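Local coordinates for protein Exo beta-1,2-glucooligosaccharide sophorohydrolase (non-reducing end) (Parabacteroides distasonis ATCC 8503, PDB 5Z06) that hydrolyses linear beta-1,2-glucan and beta-1,2-glucooligosaccharides of four or more glucose units, releasing sophorose from the non-reducing end as an exo-type enzyme, at residues 568-572 against 573-577; 623-626 against 627-631. All blocks are in the same frame, centred on the assembly; numbering follows the deposited sequence.

Contact 1 (568-572 against 573-577); sequences QRYCI and ENQGG
Tyr570, in the last turn of helix 556-573, meets Gln575, just past the helix end, through their side chains. The amide NE2 of Gln575 donates to Tyr570 OH at 2.9 Å, and the bond is nearly straight, 170° at the hydrogen. The hydroxyl oxygen lies almost in the amide plane of Gln575. The amide and ring planes are turned 46° from each other, so the two groups do not stack. Gln575 reaches the phenol by folding back: CG stands between the backbone N and the carbonyl carbon (chi1 64°), and the chain bends again at chi2. The first torsion puts CG 3.7 Å from Tyr570 CE2, in an oblique approach to the ring; the bend at chi2 then carries NE2 to the hydroxyl. The Tyr570 hydroxyl also bonds Asp607 OD2, so two groups hold the ring's end. Tyr520, Leu588 and Pro602 pack around the same side chain.

The contact is a helix C-terminus running into a type I beta turn, Asn574 to Gly577, within the glycoamylase-like part of this GH144 enzyme. The last helical bonds are Glu573 N to Arg569 O, 2.9 Å, and Asn574 N to Tyr570 O, 2.7 Å. Asn574 then leaves the helix with positive phi. Gly577 N closes the turn on Asn574 O.

A water extends the grip on Tyr570 O. It donates to this carbonyl at 2.7 Å and accepts from Gln575 N at 2.7 Å. The same water sits over one face of the Tyr570 ring, toward its rim. The carbonyl thus receives a backbone N-H and a water, and the first turn residue beyond Asn574 is tied back to the helix. Asn574 CB rests 3.3 Å from Cys571 O, while its amide ND2 bonds onward to Tyr578 O.

Contact 2 (623-626 against 627-631); sequences TPDA and SMKAL
Ser627 OG has two polar partners: it is hydrogen-bonded to Ala616 O, and Thr623 OG1 lies close by. Thr623 OG1 is 3.3 Å from Ser627 OG, at best a weak hydrogen bond, since the one threonine proton may go to Ser619 O instead. Ser627 OG stands anti to its own carbonyl carbon (chi1 -63°), which turns it back toward Thr623. The backbone bonds the same pair: Ser627 N donates to Thr623 O at 2.8 Å, close to the line of the C=O bond. This is the first turn of helix 624-636. Thr623 holds the N-cap position, but its side chain makes no capping bond. Met628 N follows with a 2.7 Å bond to Pro624 O.

Two residues further along, Asp625 and Lys629 pair across one turn at a slant. The lysine methylene CE lies 3.3 Å from Asp625 OD2, while NZ is farther off, 3.9 Å from Asp625 OD2, in a long salt bridge. A bend at chi4 (-78°) turns NZ away from the line of the extended lysine chain. A water donates to Asp625 OD1 at 2.8 Å and accepts weakly from Lys629 NZ. The charge pairing is therefore loose and partly relayed by water, and the negative charge of Asp625, close to the N-terminal end of the helix, is probably also favourably placed for the helix dipole.

Overall arrangement
Along the chain the two contacts come in series and neither nests in the other. Each is local and closes only a turn or two of backbone. Contact 1 comes first, where helix 556-573 ends and the chain enters the loop before strand 590-592. Contact 2 follows some fifty residues later, at the start of helix 624-636. Their centres are about 16 Å apart, yet they touch: Gln568 NE2 packs 3.1 Å from Ala626 CB. Thr623 also rests on Ala564 and Lys565, so one helix packs against the other. Further along helix 624-636, Leu631 meets helix 284-297 and Ala630 meets helix 614-617. The loop after contact 1 returns as well, through Trp586 NE1 to Ala626 O.

Contact 1 (568-572 against 573-577)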
loop_
_atom_site.group_PDB
_atom_site.type_symbol
_atom_site.label_atom_id
_atom_site.label_comp_id
_atom_site.label_asym_id
_atom_site.label_seq_id
_atom_site.Cartn_x
_atom_site.Cartn_y
_atom_site.Cartn_z
ATOM N N GLN A 568 -15.275 -13.700 -6.204
ATOM C CA GLN A 568 -15.093 -14.779 -5.256
ATOM C C GLN A 568 -15.151 -16.135 -5.946
ATOM O O GLN A 568 -14.353 -17.031 -5.628
ATOM C CB GLN A 568 -16.117 -14.759 -4.123
ATOM C CG GLN A 568 -15.786 -15.769 -3.032
ATOM C CD GLN A 568 -16.916 -16.029 -2.074
ATOM O OE1 GLN A 568 -18.062 -16.007 -2.453
ATOM N NE2 GLN A 568 -16.582 -16.336 -0.826
ATOM N N ARG A 569 -16.090 -16.301 -6.867
ATOM C CA ARG A 569 -16.270 -17.623 -7.492
ATOM C C ARG A 569 -15.151 -18.004 -8.417
ATOM O O ARG A 569 -14.811 -19.179 -8.521
ATOM C CB ARG A 569 -17.599 -17.734 -8.203
ATOM C CG ARG A 569 -18.705 -17.798 -7.180
ATOM C CD ARG A 569 -20.019 -17.499 -7.817
ATOM N NE ARG A 569 -21.059 -17.447 -6.800
ATOM C CZ ARG A 569 -22.356 -17.427 -7.072
ATOM N NH1 ARG A 569 -22.770 -17.493 -8.334
ATOM N NH2 ARG A 569 -23.238 -17.364 -6.083
ATOM N N TYR A 570 -14.596 -17.008 -9.087
ATOM C CA TYR A 570 -13.381 -17.184 -9.855
ATOM C C TYR A 570 -12.261 -17.676 -8.939
ATOM O O TYR A 570 -11.455 -18.536 -9.308
ATOM C CB TYR A 570 -12.965 -15.866 -10.484
ATOM C CG TYR A 570 -11.573 -15.917 -11.035
ATOM C CD1 TYR A 570 -10.470 -15.639 -10.223
ATOM C CD2 TYR A 570 -11.335 -16.292 -12.372
ATOM C CE1 TYR A 570 -9.182 -15.710 -10.718
ATOM C CE2 TYR A 570 -10.040 -16.348 -12.877
ATOM C CZ TYR A 570 -8.962 -16.050 -12.054
ATOM O OH TYR A 570 -7.667 -16.125 -12.547
ATOM N N CYS A 571 -12.184 -17.057 -7.771
ATOM C CA CYS A 571 -11.089 -17.310 -6.852
ATOM C C CYS A 571 -11.249 -18.695 -6.244
ATOM O O CYS A 571 -10.272 -19.420 -6.100
ATOM C CB CYS A 571 -10.988 -16.220 -5.783
ATOM S SG CYS A 571 -10.406 -14.666 -6.466
ATOM N N ILE A 572 -12.481 -19.085 -5.947
ATOM C CA ILE A 572 -12.715 -20.418 -5.422
ATOM C C ILE A 572 -12.313 -21.421 -6.511
ATOM O O ILE A 572 -11.493 -22.324 -6.287
ATOM C CB ILE A 572 -14.155 -20.611 -4.960
ATOM C CG1 ILE A 572 -14.467 -19.655 -3.787
ATOM C CG2 ILE A 572 -14.387 -22.049 -4.479
ATOM C CD1 ILE A 572 -15.948 -19.450 -3.566
ATOM N N GLU A 573 -12.859 -21.209 -7.696
ATOM C CA GLU A 573 -12.535 -22.038 -8.835
ATOM C C GLU A 573 -11.031 -22.127 -9.028
ATOM O O GLU A 573 -10.515 -23.217 -9.226
ATOM C CB GLU A 573 -13.233 -21.528 -10.079
ATOM C CG GLU A 573 -12.979 -22.387 -11.312
ATOM C CD GLU A 573 -14.044 -22.186 -12.357
ATOM O OE1 GLU A 573 -15.237 -22.238 -11.999
ATOM O OE2 GLU A 573 -13.690 -21.940 -13.517
ATOM N N ASN A 574 -10.342 -20.984 -8.964
ATOM C CA ASN A 574 -8.870 -20.925 -8.977
ATOM C C ASN A 574 -8.255 -21.640 -10.170
ATOM O O ASN A 574 -7.380 -22.500 -10.015
ATOM C CB ASN A 574 -8.286 -21.504 -7.686
ATOM C CG ASN A 574 -6.816 -21.190 -7.516
ATOM O OD1 ASN A 574 -6.247 -20.297 -8.193
ATOM N ND2 ASN A 574 -6.196 -21.896 -6.592
ATOM N N GLN A 575 -8.694 -21.243 -11.360
ATOM C CA GLN A 575 -8.165 -21.776 -12.606
ATOM C C GLN A 575 -6.633 -21.764 -12.625
ATOM O O GLN A 575 -6.010 -22.669 -13.150
ATOM C CB GLN A 575 -8.732 -20.974 -13.794
ATOM C CG GLN A 575 -8.322 -19.496 -13.844
ATOM C CD GLN A 575 -6.938 -19.265 -14.417
ATOM O OE1 GLN A 575 -6.430 -20.091 -15.167
ATOM N NE2 GLN A 575 -6.304 -18.146 -14.040
ATOM N N GLY A 576 -6.029 -20.713 -12.071
ATOM C CA GLY A 576 -4.585 -20.555 -12.080
ATOM C C GLY A 576 -3.810 -21.460 -11.130
ATOM O O GLY A 576 -2.599 -21.458 -11.168
ATOM N N GLY A 577 -4.501 -22.207 -10.274
ATOM C CA GLY A 577 -3.868 -23.004 -9.228
ATOM C C GLY A 577 -3.064 -22.160 -8.253
ATOM O O GLY A 577 -2.146 -22.660 -7.660
HETATM O O HOH W 1 -10.759 -19.527 -11.686
#

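Contact 2 (623-626 against 627-631)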
loop_
_atom_site.group_PDB
_atom_site.type_symbol
_atom_site.label_atom_id
_atom_site.label_comp_id
_atom_site.label_asym_id
_atom_site.label_seq_id
_atom_site.Cartn_x
_atom_site.Cartn_y
_atom_site.Cartn_z
ATOM N N THR A 623 -21.038 -8.634 -0.018
ATOM C CA THR A 623 -20.861 -10.065 0.209
ATOM C C THR A 623 -20.338 -10.226 1.630
ATOM O O THR A 623 -19.187 -10.600 1.833
ATOM C CB THR A 623 -19.867 -10.637 -0.814
ATOM O OG1 THR A 623 -18.638 -9.888 -0.761
ATOM C CG2 THR A 623 -20.439 -10.554 -2.210
ATOM N N PRO A 624 -21.189 -9.916 2.620
ATOM C CA PRO A 624 -20.667 -9.843 3.986
ATOM C C PRO A 624 -20.047 -11.127 4.494
ATOM O O PRO A 624 -19.002 -11.094 5.138
ATOM C CB PRO A 624 -21.887 -9.460 4.841
ATOM C CG PRO A 624 -23.037 -9.286 3.922
ATOM C CD PRO A 624 -22.584 -9.448 2.506
ATOM N N ASP A 625 -20.691 -12.247 4.207
ATOM C CA ASP A 625 -20.215 -13.512 4.695
ATOM C C ASP A 625 -18.883 -13.838 4.012
ATOM O O ASP A 625 -17.929 -14.183 4.676
ATOM C CB ASP A 625 -21.263 -14.596 4.464
ATOM C CG ASP A 625 -20.828 -15.949 4.986
ATOM O OD1 ASP A 625 -20.417 -16.056 6.170
ATOM O OD2 ASP A 625 -20.908 -16.906 4.194
ATOM N N ALA A 626 -18.821 -13.670 2.694
ATOM C CA ALA A 626 -17.607 -13.929 1.937
ATOM C C ALA A 626 -16.470 -12.992 2.402
ATOM O O ALA A 626 -15.302 -13.412 2.557
ATOM C CB ALA A 626 -17.869 -13.773 0.429
ATOM N N SER A 627 -16.819 -11.738 2.651
ATOM C CA SER A 627 -15.824 -10.783 3.094
ATOM C C SER A 627 -15.398 -11.085 4.521
ATOM O O SER A 627 -14.236 -10.929 4.865
ATOM C CB SER A 627 -16.328 -9.347 2.972
ATOM O OG SER A 627 -16.583 -8.990 1.623
ATOM N N MET A 628 -16.324 -11.523 5.347
ATOM C CA MET A 628 -15.986 -11.886 6.714
ATOM C C MET A 628 -15.077 -13.118 6.722
ATOM O O MET A 628 -14.157 -13.193 7.514
ATOM C CB MET A 628 -17.239 -12.146 7.540
ATOM C CG MET A 628 -16.969 -12.243 9.025
ATOM S SD MET A 628 -16.411 -10.666 9.678
ATOM C CE MET A 628 -14.869 -11.145 10.447
ATOM N N LYS A 629 -15.320 -14.055 5.817
ATOM C CA LYS A 629 -14.443 -15.226 5.697
ATOM C C LYS A 629 -13.032 -14.818 5.341
ATOM O O LYS A 629 -12.081 -15.285 5.960
ATOM C CB LYS A 629 -14.969 -16.217 4.672
ATOM C CG LYS A 629 -16.196 -16.986 5.125
ATOM C CD LYS A 629 -16.569 -18.002 4.053
ATOM C CE LYS A 629 -18.013 -18.459 4.157
ATOM N NZ LYS A 629 -18.179 -19.440 5.216
ATOM N N ALA A 630 -12.915 -13.910 4.370
ATOM C CA ALA A 630 -11.631 -13.369 3.954
ATOM C C ALA A 630 -10.923 -12.714 5.113
ATOM O O ALA A 630 -9.766 -12.996 5.392
ATOM C CB ALA A 630 -11.821 -12.362 2.840
ATOM N N LEU A 631 -11.640 -11.837 5.795
ATOM C CA LEU A 631 -11.097 -11.139 6.945
ATOM C C LEU A 631 -10.514 -12.122 7.962
ATOM O O LEU A 631 -9.377 -11.969 8.393
ATOM C CB LEU A 631 -12.191 -10.313 7.584
ATOM C CG LEU A 631 -11.756 -9.273 8.583
ATOM C CD1 LEU A 631 -12.899 -8.269 8.766
ATOM C CD2 LEU A 631 -11.344 -9.866 9.928
HETATM O O HOH W 2 -18.678 -17.498 7.840
#